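Local coordinates for protein aminopeptidase (Aneurinibacillus sp., PDB 2EK8) that probably acts as a zinc-dependent aminopeptidase of the M28 family, removing residues from the N-terminus of peptides at a two-zinc site, at residues G226-S231 / G270-G275; N239-G244 / Q299-G304. All coordinates share one frame; numbering follows the deposited sequence.

Contact 1: G226-S231 / G270-G275; sequences GSHHDS and GAEENG. With ZN (zinc ion), chain C; ZN (zinc ion), chain B.
Asp230 turns its carboxylate onto the backbone of Gly270-Gly275 and grips two consecutive amides, one with each oxygen. Glu272 N donates to Asp230 OD1 at 3.0 Å (152°), while Glu273 N runs to Asp230 OD2, also at 3.0 Å, along the syn lone pair. A chi1 of 66°, which sets Asp230 CG between its own N and carbonyl carbon, aims the carboxylate at this turn. OD1 takes a second bond, from His228 ND1 at 2.9 Å; the imidazole and the Glu272 amide reach it from opposite faces of the carboxylate plane. This bent bond at ND1 and the zinc on His228 NE2, at 2.1 Å, together restrain the rotation of the ring.

The tight packing is between Glu272 and the His228 ring. Glu272 lies over one face of it, its CG 3.7 Å from the ring centroid in a CH-pi contact. The Glu272 chain bends at chi2, laying its carboxylate over the ring with the planes only 21° apart. Glu272 OE1 accepts from the water that bridges the two zincs, and Glu273, closely packed though not fully buried, clasps the second zinc with both oxygens, OE2 the closer at 2.1 Å.

Packing is looser towards the partly exposed Asn274, whose ND2 stays 4.0 Å from Asp230 OD2.

Strand 222-228 ends at His228, between strands 263-269 and 294-300. The 270-275 turn leaves neighbouring strand 263-269 and leads to helix 277-283, while helix 35-50 packs against His229 and Asp230.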
ATOM      1  N   GLY A 226      -0.983  -0.897  12.855  1.00  9.51           N
ATOM      2  CA  GLY A 226      -1.497  -1.665  11.735  1.00 10.40           C
ATOM      3  C   GLY A 226      -0.511  -2.199  10.721  1.00 10.59           C
ATOM      4  O   GLY A 226       0.678  -1.882  10.747  1.00 11.62           O
ATOM      5  N   SER A 227      -1.039  -3.031   9.831  1.00 10.76           N
ATOM      6  CA  SER A 227      -0.294  -3.654   8.742  1.00 10.89           C
ATOM      7  C   SER A 227      -1.363  -4.167   7.786  1.00 11.11           C
ATOM      8  O   SER A 227      -2.553  -4.082   8.098  1.00 11.23           O
ATOM      9  CB  SER A 227       0.560  -4.819   9.270  1.00 10.37           C
ATOM     10  OG  SER A 227      -0.214  -5.742  10.026  1.00 11.99           O
ATOM     11  N   HIS A 228      -0.968  -4.675   6.620  1.00 11.86           N
ATOM     12  CA  HIS A 228      -1.963  -5.213   5.699  1.00 11.96           C
ATOM     13  C   HIS A 228      -1.637  -6.669   5.409  1.00 11.96           C
ATOM     14  O   HIS A 228      -0.464  -7.042   5.281  1.00 10.48           O
ATOM     15  CB  HIS A 228      -2.052  -4.378   4.411  1.00 11.12           C
ATOM     16  CG  HIS A 228      -0.848  -4.465   3.523  1.00 11.40           C
ATOM     17  ND1 HIS A 228      -0.754  -5.367   2.483  1.00 12.58           N
ATOM     18  CD2 HIS A 228       0.278  -3.716   3.475  1.00 12.15           C
ATOM     19  CE1 HIS A 228       0.377  -5.163   1.829  1.00 10.55           C
ATOM     20  NE2 HIS A 228       1.021  -4.167   2.412  1.00 12.35           N
ATOM     21  N   HIS A 229      -2.682  -7.490   5.326  1.00 12.10           N
ATOM     22  CA  HIS A 229      -2.500  -8.920   5.110  1.00 12.82           C
ATOM     23  C   HIS A 229      -2.596  -9.453   3.688  1.00 13.11           C
ATOM     24  O   HIS A 229      -2.448 -10.659   3.473  1.00 13.62           O
ATOM     25  CB  HIS A 229      -3.442  -9.720   6.028  1.00 11.64           C
ATOM     26  CG  HIS A 229      -4.866  -9.237   6.040  1.00 12.53           C
ATOM     27  ND1 HIS A 229      -5.664  -9.213   4.916  1.00 13.19           N
ATOM     28  CD2 HIS A 229      -5.645  -8.811   7.062  1.00 11.18           C
ATOM     29  CE1 HIS A 229      -6.875  -8.792   5.247  1.00  6.50           C
ATOM     30  NE2 HIS A 229      -6.888  -8.542   6.544  1.00 14.30           N
ATOM     31  N   ASP A 230      -2.835  -8.574   2.720  1.00 13.16           N
ATOM     32  CA  ASP A 230      -2.913  -9.003   1.326  1.00 13.31           C
ATOM     33  C   ASP A 230      -1.575  -8.729   0.652  1.00 13.77           C
ATOM     34  O   ASP A 230      -0.767  -7.953   1.160  1.00 14.10           O
ATOM     35  CB  ASP A 230      -4.017  -8.247   0.579  1.00 12.76           C
ATOM     36  CG  ASP A 230      -3.723  -6.764   0.447  1.00 13.00           C
ATOM     37  OD1 ASP A 230      -3.404  -6.129   1.475  1.00 13.33           O
ATOM     38  OD2 ASP A 230      -3.818  -6.231  -0.682  1.00 15.40           O
ATOM     39  N   SER A 231      -1.347  -9.383  -0.483  1.00 14.83           N
ATOM     40  CA  SER A 231      -0.119  -9.201  -1.254  1.00 15.31           C
ATOM     41  C   SER A 231      -0.536  -9.098  -2.718  1.00 15.73           C
ATOM     42  O   SER A 231      -1.695  -9.363  -3.057  1.00 15.13           O
ATOM     43  CB  SER A 231       0.829 -10.393  -1.059  1.00 14.92           C
ATOM     44  OG  SER A 231       0.357 -11.548  -1.736  1.00 15.51           O
ATOM     45  N   GLY A 270      -7.238  -5.313   4.893  1.00 11.77           N
ATOM     46  CA  GLY A 270      -7.352  -6.074   3.664  1.00 12.53           C
ATOM     47  C   GLY A 270      -7.296  -5.145   2.468  1.00 13.01           C
ATOM     48  O   GLY A 270      -7.432  -3.929   2.609  1.00 12.90           O
ATOM     49  N   ALA A 271      -7.067  -5.714   1.291  1.00 13.11           N
ATOM     50  CA  ALA A 271      -7.030  -4.950   0.051  1.00 13.71           C
ATOM     51  C   ALA A 271      -6.208  -3.665   0.080  1.00 13.80           C
ATOM     52  O   ALA A 271      -6.613  -2.655  -0.487  1.00 15.05           O
ATOM     53  CB  ALA A 271      -8.455  -4.634  -0.388  1.00 13.97           C
ATOM     54  N   GLU A 272      -5.047  -3.700   0.723  1.00 13.71           N
ATOM     55  CA  GLU A 272      -4.186  -2.523   0.777  1.00 14.15           C
ATOM     56  C   GLU A 272      -3.569  -2.276  -0.597  1.00 14.21           C
ATOM     57  O   GLU A 272      -3.408  -1.131  -1.028  1.00 14.10           O
ATOM     58  CB  GLU A 272      -3.079  -2.742   1.814  1.00 13.93           C
ATOM     59  CG  GLU A 272      -2.100  -1.584   2.005  1.00 15.77           C
ATOM     60  CD  GLU A 272      -1.011  -1.509   0.938  1.00 16.47           C
ATOM     61  OE1 GLU A 272      -0.804  -2.498   0.196  1.00 14.77           O
ATOM     62  OE2 GLU A 272      -0.350  -0.451   0.855  1.00 19.44           O
ATOM     63  N   GLU A 273      -3.240  -3.359  -1.295  1.00 15.11           N
ATOM     64  CA  GLU A 273      -2.607  -3.252  -2.608  1.00 16.65           C
ATOM     65  C   GLU A 273      -3.558  -2.736  -3.686  1.00 18.70           C
ATOM     66  O   GLU A 273      -3.115  -2.302  -4.745  1.00 20.54           O
ATOM     67  CB  GLU A 273      -2.037  -4.612  -3.026  1.00 16.15           C
ATOM     68  CG  GLU A 273      -1.041  -5.208  -2.027  1.00 15.91           C
ATOM     69  CD  GLU A 273       0.335  -4.558  -2.074  1.00 13.26           C
ATOM     70  OE1 GLU A 273       0.495  -3.509  -2.739  1.00 18.08           O
ATOM     71  OE2 GLU A 273       1.259  -5.101  -1.429  1.00 18.09           O
ATOM     72  N   ASN A 274      -4.857  -2.770  -3.397  1.00 19.09           N
ATOM     73  CA  ASN A 274      -5.891  -2.319  -4.330  1.00 21.58           C
ATOM     74  C   ASN A 274      -6.241  -0.849  -4.161  1.00 21.27           C
ATOM     75  O   ASN A 274      -7.206  -0.368  -4.758  1.00 24.46           O
ATOM     76  CB  ASN A 274      -7.174  -3.129  -4.132  1.00 22.43           C
ATOM     77  CG  ASN A 274      -6.987  -4.596  -4.422  1.00 25.78           C
ATOM     78  OD1 ASN A 274      -7.175  -5.051  -5.555  1.00 29.57           O
ATOM     79  ND2 ASN A 274      -6.602  -5.349  -3.403  1.00 27.10           N
ATOM     80  N   GLY A 275      -5.477  -0.137  -3.342  1.00 19.62           N
ATOM     81  CA  GLY A 275      -5.765   1.268  -3.131  1.00 18.98           C
ATOM     82  C   GLY A 275      -6.172   1.591  -1.704  1.00 17.79           C
ATOM     83  O   GLY A 275      -7.006   2.472  -1.469  1.00 17.53           O
TER
HETATM   84 ZN    ZN C1002       2.767  -3.266   1.711  1.00 17.59          ZN
HETATM   85 ZN    ZN B1001       2.870  -3.818  -1.781  1.00 19.96          ZN
HETATM   86  O   HOH W   1       2.479  -2.362  -0.101  1.00 23.77           O

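Contact 2: N239-G244 / Q299-G304; sequences NDDASG and QLDMVG. With ZN (zinc ion), chain C; ZN (zinc ion), chain B.
Met302, Asn239 and Asp241 bury the most surface here, and each joins the N-terminal part of segment 239-244 to the chain leaving the strand. Met302 lays its side chain alongside Asp240, with CG 3.6 Å from Asp240 CB and SD near the same methylene. Across this chain, at about a right angle, comes the Asn239 amide; in addition, Met302 CA makes a CH...O contact of 3.3 Å with Asn239 O.

Asn239 uses the oxygen of its amide to hold the backbone at Gly304. Gly304 N donates to Asn239 OD1 at 2.8 Å, in the carbonyl plane and on a lone pair, although the angle at hydrogen is only 136°. At the other end of the amide, ND2 is hydrogen-bonded to Glu367.

Asp241 follows a cis peptide bond. With CG anti to the backbone N (chi1 -174°), its carboxylate extends to the opposing backbone, where OD1 accepts from Met302 N at 3.0 Å and from Gly244 N in an Asx motif. The two amides arrive on opposite faces of the carboxylate. Asp241 OD2 lies 2.7 Å from Leu300 O and also accepts from His228 N.

Ser243 completes the seam: its OG accepts from Val303 N almost straight (176°) and donates to Asn239 O. Asp240 and Asp301 then meet at a zinc, bound by Asp240 OD1 at 2.0 Å and by both oxygens of Asp301, of which OD2 is also hydrogen-bonded to Ser346. Asp240 OD2 binds the second zinc, 2.0 Å away. An aspartate bridging two metals, next to a cis peptide, is characteristic of the co-catalytic zinc site of M28 aminopeptidases.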
ATOM      1  N   ASN A 239       7.711 -10.314   2.878  1.00 13.46           N
ATOM      2  CA  ASN A 239       8.029  -9.033   3.486  1.00 15.06           C
ATOM      3  C   ASN A 239       6.925  -8.010   3.272  1.00 14.56           C
ATOM      4  O   ASN A 239       6.705  -7.144   4.118  1.00 15.90           O
ATOM      5  CB  ASN A 239       9.353  -8.470   2.962  1.00 15.02           C
ATOM      6  CG  ASN A 239       9.878  -7.364   3.848  1.00 12.81           C
ATOM      7  OD1 ASN A 239       9.852  -7.498   5.073  1.00 13.48           O
ATOM      8  ND2 ASN A 239      10.346  -6.266   3.248  1.00 14.17           N
ATOM      9  N   ASP A 240       6.222  -8.116   2.148  1.00 14.27           N
ATOM     10  CA  ASP A 240       5.139  -7.185   1.850  1.00 14.69           C
ATOM     11  C   ASP A 240       3.811  -7.933   1.756  1.00 13.69           C
ATOM     12  O   ASP A 240       3.460  -8.444   0.691  1.00 14.78           O
ATOM     13  CB  ASP A 240       5.430  -6.443   0.538  1.00 14.12           C
ATOM     14  CG  ASP A 240       4.386  -5.389   0.220  1.00 17.29           C
ATOM     15  OD1 ASP A 240       3.642  -4.996   1.140  1.00 17.47           O
ATOM     16  OD2 ASP A 240       4.317  -4.944  -0.946  1.00 17.26           O
ATOM     17  N   ASP A 241       3.069  -8.004   2.862  1.00 12.35           N
ATOM     18  CA  ASP A 241       3.456  -7.402   4.133  1.00 11.56           C
ATOM     19  C   ASP A 241       3.262  -8.383   5.292  1.00 12.02           C
ATOM     20  O   ASP A 241       2.741  -8.015   6.346  1.00 11.66           O
ATOM     21  CB  ASP A 241       2.617  -6.133   4.366  1.00 11.25           C
ATOM     22  CG  ASP A 241       3.050  -5.346   5.598  1.00 11.44           C
ATOM     23  OD1 ASP A 241       4.219  -5.466   6.024  1.00 10.63           O
ATOM     24  OD2 ASP A 241       2.214  -4.579   6.127  1.00 10.96           O
ATOM     25  N   ALA A 242       3.664  -9.638   5.100  1.00 12.48           N
ATOM     26  CA  ALA A 242       3.537 -10.616   6.174  1.00 12.25           C
ATOM     27  C   ALA A 242       4.430 -10.158   7.328  1.00 12.81           C
ATOM     28  O   ALA A 242       4.134 -10.413   8.492  1.00 13.36           O
ATOM     29  CB  ALA A 242       3.958 -12.007   5.691  1.00 12.33           C
ATOM     30  N   SER A 243       5.525  -9.476   6.997  1.00 12.61           N
ATOM     31  CA  SER A 243       6.443  -8.978   8.020  1.00 12.93           C
ATOM     32  C   SER A 243       5.701  -8.034   8.966  1.00 12.50           C
ATOM     33  O   SER A 243       5.814  -8.160  10.186  1.00 10.59           O
ATOM     34  CB  SER A 243       7.627  -8.239   7.376  1.00 13.11           C
ATOM     35  OG  SER A 243       7.205  -7.055   6.727  1.00 13.49           O
ATOM     36  N   GLY A 244       4.951  -7.095   8.393  1.00 12.07           N
ATOM     37  CA  GLY A 244       4.185  -6.148   9.190  1.00 11.82           C
ATOM     38  C   GLY A 244       3.133  -6.848  10.035  1.00 11.64           C
ATOM     39  O   GLY A 244       2.911  -6.491  11.189  1.00 10.76           O
ATOM     40  N   GLN A 299       1.967   2.404  11.238  1.00 12.22           N
ATOM     41  CA  GLN A 299       1.775   1.457  10.135  1.00 11.46           C
ATOM     42  C   GLN A 299       3.077   0.703   9.887  1.00 12.04           C
ATOM     43  O   GLN A 299       4.141   1.312   9.742  1.00 11.67           O
ATOM     44  CB  GLN A 299       1.361   2.181   8.846  1.00 11.30           C
ATOM     45  CG  GLN A 299       1.327   1.288   7.590  1.00 10.98           C
ATOM     46  CD  GLN A 299       0.192   0.266   7.601  1.00 12.16           C
ATOM     47  OE1 GLN A 299      -0.578   0.179   8.559  1.00 13.97           O
ATOM     48  NE2 GLN A 299       0.087  -0.511   6.526  1.00 13.71           N
ATOM     49  N   LEU A 300       2.984  -0.623   9.851  1.00 11.67           N
ATOM     50  CA  LEU A 300       4.135  -1.489   9.627  1.00 11.59           C
ATOM     51  C   LEU A 300       3.989  -2.124   8.244  1.00 11.84           C
ATOM     52  O   LEU A 300       3.082  -2.914   8.014  1.00 11.25           O
ATOM     53  CB  LEU A 300       4.169  -2.583  10.696  1.00 12.36           C
ATOM     54  CG  LEU A 300       4.330  -2.087  12.137  1.00 13.92           C
ATOM     55  CD1 LEU A 300       3.732  -3.089  13.110  1.00 15.93           C
ATOM     56  CD2 LEU A 300       5.812  -1.865  12.419  1.00 18.86           C
ATOM     57  N   ASP A 301       4.880  -1.774   7.327  1.00 13.00           N
ATOM     58  CA  ASP A 301       4.813  -2.313   5.973  1.00 12.96           C
ATOM     59  C   ASP A 301       6.241  -2.497   5.478  1.00 12.91           C
ATOM     60  O   ASP A 301       6.964  -1.513   5.298  1.00 12.79           O
ATOM     61  CB  ASP A 301       4.062  -1.330   5.058  1.00 13.10           C
ATOM     62  CG  ASP A 301       3.540  -1.982   3.774  1.00 15.00           C
ATOM     63  OD1 ASP A 301       3.986  -3.095   3.432  1.00 15.17           O
ATOM     64  OD2 ASP A 301       2.683  -1.367   3.099  1.00 13.44           O
ATOM     65  N   MET A 302       6.622  -3.759   5.268  1.00 12.98           N
ATOM     66  CA  MET A 302       7.952  -4.149   4.797  1.00 14.44           C
ATOM     67  C   MET A 302       8.986  -3.802   5.857  1.00 13.01           C
ATOM     68  O   MET A 302       9.715  -2.814   5.752  1.00 12.89           O
ATOM     69  CB  MET A 302       8.242  -3.470   3.449  1.00 12.80           C
ATOM     70  CG  MET A 302       7.205  -3.886   2.400  1.00 15.61           C
ATOM     71  SD  MET A 302       7.384  -3.236   0.734  1.00 17.80           S
ATOM     72  CE  MET A 302       6.894  -1.571   0.950  1.00 21.66           C
ATOM     73  N   VAL A 303       9.043  -4.650   6.880  1.00 12.29           N
ATOM     74  CA  VAL A 303       9.929  -4.441   8.012  1.00 12.86           C
ATOM     75  C   VAL A 303      10.782  -5.647   8.396  1.00 13.21           C
ATOM     76  O   VAL A 303      11.177  -5.781   9.557  1.00 13.11           O
ATOM     77  CB  VAL A 303       9.105  -4.002   9.244  1.00 11.46           C
ATOM     78  CG1 VAL A 303       8.487  -2.629   8.989  1.00 11.09           C
ATOM     79  CG2 VAL A 303       7.992  -5.017   9.525  1.00 10.96           C
ATOM     80  N   GLY A 304      11.081  -6.518   7.431  1.00 14.63           N
ATOM     81  CA  GLY A 304      11.888  -7.685   7.752  1.00 15.52           C
ATOM     82  C   GLY A 304      12.821  -8.228   6.682  1.00 17.16           C
ATOM     83  O   GLY A 304      13.330  -9.337   6.831  1.00 18.39           O
TER
HETATM   84 ZN    ZN C1002       2.767  -3.266   1.711  1.00 17.59          ZN
HETATM   85 ZN    ZN B1001       2.870  -3.818  -1.781  1.00 19.96          ZN
HETATM   86  O   HOH W   1       2.479  -2.362  -0.101  1.00 23.77           O

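Contacts 1 and 2 have centres about 10 Å apart and share both zincs and the bridging water. Their segments alternate along the chain in the order 226-231, 239-244, 270-275, 299-304, so the connections interlock rather than forming separate units. Strands 222-228 and 294-300 are parallel neighbours, with Gly226 O 2.8 Å from Leu300 N in a probable hydrogen bond. Zinc ligands come from the end of strand 222-228 (His228), from helix 238-255 (Asp240), from the turn after strand 263-269 (Glu273) and from just beyond strand 294-300 (Asp301); His371 adds a further ligand. The geometry places the two-zinc centre where these elements converge.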